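Local coordinates for protein rhamnogalacturonan endolyase YesW (Bacillus subtilis, PDB 2Z8S) that cleaves the rhamnogalacturonan backbone of plant cell-wall pectin by elimination, as a secreted endolyase that needs calcium or manganese and releases oligosaccharides, at residues Ala114-Val119 and Lys498-Leu503; Tyr178-Val183 and Gln554-Asn559; Ala365-Asp370 and Tyr558-His563. All blocks are in the same frame, centred on the assembly; numbering follows the deposited sequence.

In the fold
The three contacts gather around the middle of the propeller domain, where one calcium ion (chain F) lies beside the substrate-binding loop. Interaction 1 gives this ion the carboxylate of D116; interaction 2 supplies N555, A557 and N559. The centres of these two contacts are about 9 Å apart, and D116 OD1 reaches N559 ND2 at 3.1 Å, probably in a hydrogen bond. Interaction 3 carries the same loop onward through Y558 and N559, shared with interaction 2, to strand 366-369; its centre lies about 13 Å from that of interaction 2 and about 15 Å from that of interaction 1. K498 binds the galacturonate of chain C and Y558 that of chain B.

Interaction 1 (Ala114-Val119 and Lys498-Leu503). With CA (calcium ion), chain F; ADA (alpha-D-galactopyranuronic acid), chain C.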
loop_
_atom_site.group_PDB
_atom_site.type_symbol
_atom_site.label_atom_id
_atom_site.label_comp_id
_atom_site.label_asym_id
_atom_site.label_seq_id
_atom_site.Cartn_x
_atom_site.Cartn_y
_atom_site.Cartn_z
ATOM N N ALA A 114 -3.641 -8.130 14.927
ATOM C CA ALA A 114 -4.007 -7.593 13.619
ATOM C C ALA A 114 -2.776 -6.984 12.943
ATOM O O ALA A 114 -2.023 -6.228 13.556
ATOM C CB ALA A 114 -5.117 -6.576 13.749
ATOM N N ASN A 115 -2.571 -7.330 11.680
ATOM C CA ASN A 115 -1.348 -6.979 10.996
ATOM C C ASN A 115 -1.585 -6.091 9.763
ATOM O O ASN A 115 -2.352 -5.127 9.825
ATOM C CB ASN A 115 -0.602 -8.268 10.642
ATOM C CG ASN A 115 0.830 -8.024 10.293
ATOM O OD1 ASN A 115 1.179 -7.955 9.120
ATOM N ND2 ASN A 115 1.674 -7.864 11.307
ATOM N N ASP A 116 -0.911 -6.407 8.657
ATOM C CA ASP A 116 -1.048 -5.665 7.402
ATOM C C ASP A 116 -2.484 -5.632 6.905
ATOM O O ASP A 116 -3.206 -6.624 6.966
ATOM C CB ASP A 116 -0.160 -6.280 6.317
ATOM C CG ASP A 116 1.318 -6.131 6.607
ATOM O OD1 ASP A 116 1.701 -5.389 7.543
ATOM O OD2 ASP A 116 2.111 -6.768 5.889
ATOM N N ALA A 117 -2.901 -4.481 6.413
ATOM C CA ALA A 117 -4.219 -4.379 5.822
ATOM C C ALA A 117 -4.123 -3.937 4.381
ATOM O O ALA A 117 -3.071 -3.463 3.913
ATOM C CB ALA A 117 -5.105 -3.438 6.607
ATOM N N SER A 118 -5.227 -4.143 3.674
ATOM C CA SER A 118 -5.426 -3.567 2.375
ATOM C C SER A 118 -6.877 -3.133 2.311
ATOM O O SER A 118 -7.689 -3.512 3.167
ATOM C CB SER A 118 -5.107 -4.580 1.287
ATOM O OG SER A 118 -5.163 -3.970 0.009
ATOM N N VAL A 119 -7.205 -2.322 1.315
ATOM C CA VAL A 119 -8.576 -1.884 1.147
ATOM C C VAL A 119 -9.097 -2.205 -0.234
ATOM O O VAL A 119 -8.350 -2.224 -1.212
ATOM C CB VAL A 119 -8.756 -0.393 1.397
ATOM C CG1 VAL A 119 -8.769 -0.108 2.881
ATOM C CG2 VAL A 119 -7.686 0.396 0.669
ATOM N N LYS A 498 10.036 -2.841 11.875
ATOM C CA LYS A 498 9.528 -2.208 10.661
ATOM C C LYS A 498 8.471 -1.195 11.047
ATOM O O LYS A 498 8.307 -0.178 10.376
ATOM C CB LYS A 498 8.931 -3.227 9.706
ATOM C CG LYS A 498 9.940 -4.157 9.115
ATOM C CD LYS A 498 10.888 -3.418 8.194
ATOM C CE LYS A 498 11.975 -4.362 7.726
ATOM N NZ LYS A 498 13.073 -3.654 7.009
ATOM N N ALA A 499 7.762 -1.494 12.135
ATOM C CA ALA A 499 6.812 -0.580 12.755
ATOM C C ALA A 499 5.941 0.115 11.714
ATOM O O ALA A 499 5.983 1.347 11.561
ATOM C CB ALA A 499 7.544 0.435 13.624
ATOM N N THR A 500 5.160 -0.692 11.002
ATOM C CA THR A 500 4.302 -0.214 9.926
ATOM C C THR A 500 2.891 -0.087 10.462
ATOM O O THR A 500 2.515 -0.808 11.403
ATOM C CB THR A 500 4.287 -1.185 8.734
ATOM O OG1 THR A 500 3.891 -2.493 9.181
ATOM C CG2 THR A 500 5.669 -1.267 8.099
ATOM N N PRO A 501 2.097 0.830 9.880
ATOM C CA PRO A 501 0.722 0.912 10.339
ATOM C C PRO A 501 0.007 -0.266 9.735
ATOM O O PRO A 501 0.559 -0.903 8.838
ATOM C CB PRO A 501 0.204 2.214 9.720
ATOM C CG PRO A 501 1.343 2.799 8.962
ATOM C CD PRO A 501 2.388 1.775 8.793
ATOM N N THR A 502 -1.185 -0.582 10.233
ATOM C CA THR A 502 -2.003 -1.599 9.586
ATOM C C THR A 502 -2.242 -1.135 8.139
ATOM O O THR A 502 -2.068 -1.891 7.196
ATOM C CB THR A 502 -3.293 -1.905 10.395
ATOM O OG1 THR A 502 -2.959 -2.738 11.516
ATOM C CG2 THR A 502 -4.323 -2.631 9.556
ATOM N N LEU A 503 -2.586 0.132 7.974
ATOM C CA LEU A 503 -2.650 0.714 6.660
ATOM C C LEU A 503 -2.471 2.208 6.732
ATOM O O LEU A 503 -2.887 2.841 7.691
ATOM C CB LEU A 503 -3.989 0.409 5.992
ATOM C CG LEU A 503 -4.102 0.778 4.504
ATOM C CD1 LEU A 503 -3.385 -0.228 3.645
ATOM C CD2 LEU A 503 -5.555 0.853 4.114
HETATM CA CA CA F . 4.173 -6.568 5.111
HETATM C C1 ADA C . 15.703 -5.895 8.560
HETATM C C2 ADA C . 17.208 -5.604 8.704
HETATM C C3 ADA C . 17.489 -4.915 10.068
HETATM C C4 ADA C . 16.551 -3.716 10.279
HETATM C C5 ADA C . 15.118 -4.210 10.150
HETATM C C6 ADA C . 14.179 -3.055 10.380
HETATM O O2 ADA C . 17.949 -6.828 8.613
HETATM O O3 ADA C . 18.857 -4.502 10.176
HETATM O O4 ADA C . 16.775 -2.717 9.276
HETATM O O5 ADA C . 14.926 -4.716 8.806
HETATM O O6B ADA C . 14.060 -2.211 9.467
HETATM O O6A ADA C . 13.589 -3.026 11.473
HETATM O O HOH W 1 -0.688 -3.249 4.776
HETATM O O HOH W 2 3.713 -8.893 4.553
HETATM O O HOH W 3 5.024 -7.573 7.201
#
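The main chains of A114-V119 and K498-L503 come closest where CA of D116 lies 4.7 Å from CA of T502, and there A117 N donates a 2.8 Å hydrogen bond, bent to 145° at the hydrogen, to T502 O. This joins strand 109-120 of one blade of the beta-propeller to the loop entering strand 503-505 of another, at a classic beta bulge where T502 and L503 both face V516. T502 sets CG2 against CB of A117, while its OG1, anti to its own carbonyl carbon (chi1 -77°), lies 3.0 Å from N115 O and also has N494 OD1 within reach, so which of the two takes its proton remains open. One water donates to both A117 O and T502 O, closing the seam beside the direct bond. D116 turns its carboxylate off the strand: OD2 binds the calcium ion at 2.2 Å and is also bonded to K133, while OD1 accepts from N495, a second-shell residue that holds the carboxylate's rotation. At the other end of the loop K498 bends at its second torsion and then runs extended, so that NZ donates to galacturonate (chain C) O5 at 2.8 Å and to carboxylate O6B at 3.0 Å. With an alanine here that ammonium group is gone, which would probably leave the sugar carboxylate short of a charged donor and the ring of Y558 without its cation-pi partner. L503 lies alongside the strand, its CD1 beside A117 O and its CD2 3.6 Å from V119 CG1, an apolar contact.

Interaction 2 (Tyr178-Val183 and Gln554-Asn559); sequences YTQFMV and QNIAYN. With CA (calcium ion), chain F; ADA (alpha-D-galactopyranuronic acid), chain B.
N555 lies against F181 where Y178-V183, running into the innermost strand of its propeller blade, meets the calcium-binding loop Q554-N559. From its backbone, CB of N555 reaches the ring rim of F181, 4.0 Å from CE2. The next atom, CG, sits between the backbone N and carbonyl carbon of its own residue (chi1 71°), which brings it over one face of the F181 ring, offset toward the rim and 3.8 Å from CE2. The amide at the tip stacks on that ring with the planes 28° apart, and its polar end lies beside the main-chain N and O of F181. Q180 crosses I556 at about a right angle, its CB 3.7 Å from I556 CG2 and its amide beside the main chain of I556 and A557. M182, bent at its second and third torsions, brings CE onto the same I556 methyl. The loop curls round the calcium ion, which takes N555 O at 2.4 Å, A557 O at 2.2 Å and N559 OD1 at 2.3 Å, with two waters and D116 OD2. Beyond it, Y558 OH donates to galacturonate (chain B) O6B at 2.8 Å, O6B lying at the edge of the Y558 ring; the same hydroxyl is also hydrogen-bonded to H177. The protein thus surrounds the ion largely with neutral oxygens; D116 brings the one carboxylate, and the main-chain carbonyls of N555 and A557 are likely to be polarised by the metal.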
loop_
_atom_site.group_PDB
_atom_site.type_symbol
_atom_site.label_atom_id
_atom_site.label_comp_id
_atom_site.label_asym_id
_atom_site.label_seq_id
_atom_site.Cartn_x
_atom_site.Cartn_y
_atom_site.Cartn_z
ATOM N N TYR A 178 5.763 -14.245 3.239
ATOM C CA TYR A 178 4.901 -15.302 2.734
ATOM C C TYR A 178 3.648 -14.775 2.021
ATOM O O TYR A 178 3.687 -14.580 0.810
ATOM C CB TYR A 178 4.597 -16.305 3.859
ATOM C CG TYR A 178 5.853 -16.988 4.321
ATOM C CD1 TYR A 178 6.353 -18.105 3.629
ATOM C CD2 TYR A 178 6.585 -16.498 5.406
ATOM C CE1 TYR A 178 7.511 -18.718 4.026
ATOM C CE2 TYR A 178 7.761 -17.109 5.797
ATOM C CZ TYR A 178 8.214 -18.211 5.097
ATOM O OH TYR A 178 9.359 -18.844 5.466
ATOM N N THR A 179 2.561 -14.539 2.758
ATOM C CA THR A 179 1.314 -14.021 2.178
ATOM C C THR A 179 1.402 -12.557 1.748
ATOM O O THR A 179 1.578 -11.648 2.570
ATOM C CB THR A 179 0.121 -14.188 3.141
ATOM O OG1 THR A 179 -0.067 -15.574 3.429
ATOM C CG2 THR A 179 -1.163 -13.619 2.545
ATOM N N GLN A 180 1.277 -12.341 0.444
ATOM C CA GLN A 180 1.130 -11.002 -0.091
ATOM C C GLN A 180 -0.240 -10.949 -0.727
ATOM O O GLN A 180 -0.485 -11.568 -1.773
ATOM C CB GLN A 180 2.229 -10.681 -1.110
ATOM C CG GLN A 180 3.665 -11.009 -0.675
ATOM C CD GLN A 180 3.978 -10.626 0.784
ATOM O OE1 GLN A 180 4.845 -11.241 1.423
ATOM N NE2 GLN A 180 3.263 -9.627 1.314
ATOM N N PHE A 181 -1.159 -10.245 -0.081
ATOM C CA PHE A 181 -2.507 -10.227 -0.586
ATOM C C PHE A 181 -2.847 -8.994 -1.420
ATOM O O PHE A 181 -2.536 -7.855 -1.062
ATOM C CB PHE A 181 -3.524 -10.542 0.512
ATOM C CG PHE A 181 -3.554 -9.564 1.630
ATOM C CD1 PHE A 181 -4.590 -8.641 1.721
ATOM C CD2 PHE A 181 -2.591 -9.597 2.627
ATOM C CE1 PHE A 181 -4.650 -7.740 2.774
ATOM C CE2 PHE A 181 -2.633 -8.705 3.683
ATOM C CZ PHE A 181 -3.662 -7.768 3.760
ATOM N N MET A 182 -3.455 -9.248 -2.571
ATOM C CA MET A 182 -3.876 -8.176 -3.463
ATOM C C MET A 182 -5.368 -7.992 -3.351
ATOM O O MET A 182 -6.122 -8.930 -3.548
ATOM C CB MET A 182 -3.485 -8.488 -4.892
ATOM C CG MET A 182 -2.012 -8.359 -5.165
ATOM S SD MET A 182 -1.401 -6.695 -4.880
ATOM C CE MET A 182 -0.467 -6.954 -3.373
ATOM N N VAL A 183 -5.797 -6.796 -2.991
ATOM C CA VAL A 183 -7.214 -6.533 -2.886
ATOM C C VAL A 183 -7.469 -5.502 -3.930
ATOM O O VAL A 183 -6.923 -4.404 -3.852
ATOM C CB VAL A 183 -7.598 -5.987 -1.517
ATOM C CG1 VAL A 183 -9.048 -5.594 -1.506
ATOM C CG2 VAL A 183 -7.332 -7.020 -0.465
ATOM N N GLN A 554 0.984 -1.982 -0.472
ATOM C CA GLN A 554 1.483 -1.545 0.828
ATOM C C GLN A 554 1.778 -2.715 1.746
ATOM O O GLN A 554 2.857 -2.792 2.305
ATOM C CB GLN A 554 0.516 -0.598 1.508
ATOM C CG GLN A 554 1.133 0.100 2.693
ATOM C CD GLN A 554 0.228 1.161 3.247
ATOM O OE1 GLN A 554 -0.041 2.154 2.588
ATOM N NE2 GLN A 554 -0.250 0.954 4.464
ATOM N N ASN A 555 0.832 -3.638 1.873
ATOM C CA ASN A 555 0.996 -4.781 2.754
ATOM C C ASN A 555 2.179 -5.649 2.398
ATOM O O ASN A 555 2.709 -6.322 3.261
ATOM C CB ASN A 555 -0.275 -5.652 2.792
ATOM C CG ASN A 555 -0.503 -6.436 1.489
ATOM O OD1 ASN A 555 -1.090 -5.922 0.538
ATOM N ND2 ASN A 555 -0.047 -7.680 1.454
ATOM N N ILE A 556 2.589 -5.663 1.132
ATOM C CA ILE A 556 3.492 -6.728 0.706
ATOM C C ILE A 556 4.823 -6.608 1.421
ATOM O O ILE A 556 5.293 -5.497 1.651
ATOM C CB ILE A 556 3.661 -6.847 -0.837
ATOM C CG1 ILE A 556 4.479 -5.685 -1.397
ATOM C CG2 ILE A 556 2.305 -6.981 -1.517
ATOM C CD1 ILE A 556 5.259 -6.038 -2.620
ATOM N N ALA A 557 5.388 -7.754 1.801
ATOM C CA ALA A 557 6.712 -7.841 2.414
ATOM C C ALA A 557 6.992 -6.678 3.365
ATOM O O ALA A 557 6.250 -6.483 4.322
ATOM C CB ALA A 557 7.775 -7.950 1.351
ATOM N N TYR A 558 8.033 -5.896 3.099
ATOM C CA TYR A 558 8.318 -4.744 3.934
ATOM C C TYR A 558 7.629 -3.511 3.421
ATOM O O TYR A 558 8.089 -2.870 2.465
ATOM C CB TYR A 558 9.810 -4.513 4.102
ATOM C CG TYR A 558 10.482 -5.634 4.826
ATOM C CD1 TYR A 558 9.771 -6.438 5.720
ATOM C CD2 TYR A 558 11.835 -5.889 4.635
ATOM C CE1 TYR A 558 10.388 -7.480 6.390
ATOM C CE2 TYR A 558 12.470 -6.934 5.304
ATOM C CZ TYR A 558 11.743 -7.718 6.179
ATOM O OH TYR A 558 12.371 -8.744 6.831
ATOM N N ASN A 559 6.536 -3.178 4.108
ATOM C CA ASN A 559 5.612 -2.130 3.698
ATOM C C ASN A 559 6.282 -0.814 3.400
ATOM O O ASN A 559 6.936 -0.230 4.274
ATOM C CB ASN A 559 4.521 -1.947 4.740
ATOM C CG ASN A 559 3.930 -3.248 5.166
ATOM O OD1 ASN A 559 4.576 -4.291 5.078
ATOM N ND2 ASN A 559 2.701 -3.211 5.629
HETATM CA CA CA F . 4.173 -6.568 5.111
HETATM C C1 ADA B . 14.820 -9.887 11.070
HETATM C C2 ADA B . 14.208 -8.544 11.509
HETATM C C3 ADA B . 13.333 -7.976 10.369
HETATM C C4 ADA B . 14.217 -7.727 9.150
HETATM C C5 ADA B . 14.683 -9.126 8.685
HETATM C C6 ADA B . 15.564 -9.027 7.430
HETATM O O1 ADA B . 13.867 -10.944 11.054
HETATM O O2 ADA B . 13.472 -8.689 12.733
HETATM O O3 ADA B . 12.676 -6.757 10.743
HETATM O O4 ADA B . 15.304 -6.861 9.554
HETATM O O5 ADA B . 15.416 -9.834 9.728
HETATM O O6B ADA B . 15.082 -8.539 6.391
HETATM O O6A ADA B . 16.732 -9.438 7.511
HETATM O O HOH W 4 1.034 -9.118 3.189
HETATM O O HOH W 2 3.713 -8.893 4.553
HETATM O O HOH W 3 5.024 -7.573 7.201
#

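Interaction 3 (Ala365-Asp370 and Tyr558-His563). With CA (calcium ion), chain F; CA (calcium ion), chain K; ADA (alpha-D-galactopyranuronic acid), chain B.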
loop_
_atom_site.group_PDB
_atom_site.type_symbol
_atom_site.label_atom_id
_atom_site.label_comp_id
_atom_site.label_asym_id
_atom_site.label_seq_id
_atom_site.Cartn_x
_atom_site.Cartn_y
_atom_site.Cartn_z
ATOM N N ALA A 365 14.242 -0.758 1.067
ATOM C CA ALA A 365 13.327 0.359 0.852
ATOM C C ALA A 365 13.397 0.877 -0.583
ATOM O O ALA A 365 14.476 1.006 -1.157
ATOM C CB ALA A 365 13.617 1.466 1.841
ATOM N N LEU A 366 12.237 1.167 -1.154
ATOM C CA LEU A 366 12.156 1.622 -2.537
ATOM C C LEU A 366 11.141 2.755 -2.658
ATOM O O LEU A 366 10.071 2.725 -2.034
ATOM C CB LEU A 366 11.768 0.455 -3.438
ATOM C CG LEU A 366 11.734 0.599 -4.955
ATOM C CD1 LEU A 366 13.108 0.840 -5.516
ATOM C CD2 LEU A 366 11.157 -0.666 -5.535
ATOM N N HIS A 367 11.491 3.767 -3.444
ATOM C CA HIS A 367 10.631 4.931 -3.619
ATOM C C HIS A 367 10.623 5.372 -5.063
ATOM O O HIS A 367 11.642 5.808 -5.600
ATOM C CB HIS A 367 11.073 6.070 -2.714
ATOM C CG HIS A 367 10.893 5.773 -1.266
ATOM N ND1 HIS A 367 11.806 5.038 -0.542
ATOM C CD2 HIS A 367 9.900 6.095 -0.407
ATOM C CE1 HIS A 367 11.383 4.919 0.702
ATOM N NE2 HIS A 367 10.235 5.563 0.814
ATOM N N THR A 368 9.460 5.236 -5.683
ATOM C CA THR A 368 9.274 5.615 -7.066
ATOM C C THR A 368 8.197 6.668 -7.125
ATOM O O THR A 368 7.076 6.457 -6.643
ATOM C CB THR A 368 8.828 4.424 -7.897
ATOM O OG1 THR A 368 9.770 3.369 -7.725
ATOM C CG2 THR A 368 8.723 4.790 -9.374
ATOM N N GLY A 369 8.552 7.801 -7.720
ATOM C CA GLY A 369 7.631 8.917 -7.910
ATOM C C GLY A 369 8.322 10.051 -8.634
ATOM O O GLY A 369 9.459 9.915 -9.104
ATOM N N ASP A 370 7.636 11.178 -8.743
ATOM C CA ASP A 370 8.251 12.326 -9.373
ATOM C C ASP A 370 9.067 12.994 -8.295
ATOM O O ASP A 370 8.641 13.957 -7.658
ATOM C CB ASP A 370 7.221 13.259 -10.005
ATOM C CG ASP A 370 7.833 14.181 -11.046
ATOM O OD1 ASP A 370 8.943 13.878 -11.537
ATOM O OD2 ASP A 370 7.207 15.213 -11.380
ATOM N N TYR A 558 8.033 -5.896 3.099
ATOM C CA TYR A 558 8.318 -4.744 3.934
ATOM C C TYR A 558 7.629 -3.511 3.421
ATOM O O TYR A 558 8.089 -2.870 2.465
ATOM C CB TYR A 558 9.810 -4.513 4.102
ATOM C CG TYR A 558 10.482 -5.634 4.826
ATOM C CD1 TYR A 558 9.771 -6.438 5.720
ATOM C CD2 TYR A 558 11.835 -5.889 4.635
ATOM C CE1 TYR A 558 10.388 -7.480 6.390
ATOM C CE2 TYR A 558 12.470 -6.934 5.304
ATOM C CZ TYR A 558 11.743 -7.718 6.179
ATOM O OH TYR A 558 12.371 -8.744 6.831
ATOM N N ASN A 559 6.536 -3.178 4.108
ATOM C CA ASN A 559 5.612 -2.130 3.698
ATOM C C ASN A 559 6.282 -0.814 3.400
ATOM O O ASN A 559 6.936 -0.230 4.274
ATOM C CB ASN A 559 4.521 -1.947 4.740
ATOM C CG ASN A 559 3.930 -3.248 5.166
ATOM O OD1 ASN A 559 4.576 -4.291 5.078
ATOM N ND2 ASN A 559 2.701 -3.211 5.629
ATOM N N GLN A 560 6.129 -0.367 2.150
ATOM C CA GLN A 560 6.592 0.955 1.747
ATOM C C GLN A 560 5.421 1.917 1.712
ATOM O O GLN A 560 4.270 1.488 1.579
ATOM C CB GLN A 560 7.297 0.912 0.398
ATOM C CG GLN A 560 8.573 0.123 0.402
ATOM C CD GLN A 560 9.498 0.492 1.545
ATOM O OE1 GLN A 560 9.657 -0.279 2.492
ATOM N NE2 GLN A 560 10.121 1.663 1.460
ATOM N N PRO A 561 5.703 3.219 1.875
ATOM C CA PRO A 561 4.654 4.219 1.716
ATOM C C PRO A 561 4.296 4.391 0.233
ATOM O O PRO A 561 5.141 4.128 -0.634
ATOM C CB PRO A 561 5.299 5.494 2.274
ATOM C CG PRO A 561 6.768 5.292 2.107
ATOM C CD PRO A 561 7.006 3.818 2.234
ATOM N N PRO A 562 3.056 4.827 -0.056
ATOM C CA PRO A 562 2.593 5.042 -1.421
ATOM C C PRO A 562 3.051 6.384 -1.957
ATOM O O PRO A 562 3.139 7.344 -1.197
ATOM C CB PRO A 562 1.076 5.067 -1.261
ATOM C CG PRO A 562 0.852 5.616 0.109
ATOM C CD PRO A 562 2.013 5.148 0.940
ATOM N N HIS A 563 3.351 6.449 -3.252
ATOM C CA HIS A 563 3.721 7.710 -3.900
ATOM C C HIS A 563 2.712 8.075 -4.967
ATOM O O HIS A 563 1.942 7.224 -5.413
ATOM C CB HIS A 563 5.120 7.625 -4.509
ATOM C CG HIS A 563 6.206 7.901 -3.526
ATOM N ND1 HIS A 563 6.921 6.901 -2.907
ATOM C CD2 HIS A 563 6.665 9.065 -3.014
ATOM C CE1 HIS A 563 7.787 7.440 -2.069
ATOM N NE2 HIS A 563 7.647 8.750 -2.109
HETATM CA CA CA F . 4.173 -6.568 5.111
HETATM CA CA CA K . 11.022 13.967 -12.464
HETATM C C1 ADA B . 14.820 -9.887 11.070
HETATM C C2 ADA B . 14.208 -8.544 11.509
HETATM C C3 ADA B . 13.333 -7.976 10.369
HETATM C C4 ADA B . 14.217 -7.727 9.150
HETATM C C5 ADA B . 14.683 -9.126 8.685
HETATM C C6 ADA B . 15.564 -9.027 7.430
HETATM O O1 ADA B . 13.867 -10.944 11.054
HETATM O O2 ADA B . 13.472 -8.689 12.733
HETATM O O3 ADA B . 12.676 -6.757 10.743
HETATM O O4 ADA B . 15.304 -6.861 9.554
HETATM O O5 ADA B . 15.416 -9.834 9.728
HETATM O O6B ADA B . 15.082 -8.539 6.391
HETATM O O6A ADA B . 16.732 -9.438 7.511
HETATM O O HOH W 5 7.578 3.471 -2.220
HETATM O O HOH W 2 3.713 -8.893 4.553
HETATM O O HOH W 3 5.024 -7.573 7.201
#
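The imidazoles of H367 and H563 meet rim to rim, their planes 79° apart and their centroids separated by 5.2 Å, with neither ring over a face of the other; the closest approach of the two rims is too short to be trusted in detail. P561 approaches the H367 ring obliquely, CG 3.7 Å from NE2, and the amide of Q560 stands nearly perpendicular to that ring, at 84°. A water at the edge of the H563 ring lies near both L366 O and P561 O; which of the acceptors it serves remains open. Farther along, CB of H563 abuts T368 O at 3.1 Å. At the A365 end Q560 bends at its second torsion and lays CD 3.9 Å from A365 CA. Side-chain packing and a shared water join the two segments, and A365-G369 and Q560-H563 run in nearly the same direction, 9° apart. H367 also packs on M417 and A418 of strand 417-419, and P561 on M417. The strand ends at G369; the next residue, D370, binds a second calcium ion (chain K) through OD1 at 2.3 Å, together with D372, R375, G377 and E379. Here the innermost strand of a four-stranded antiparallel propeller blade is lined by the loop that carries substrate-binding Y558, and a calcium-binding loop leads from that strand to the next, 379-383.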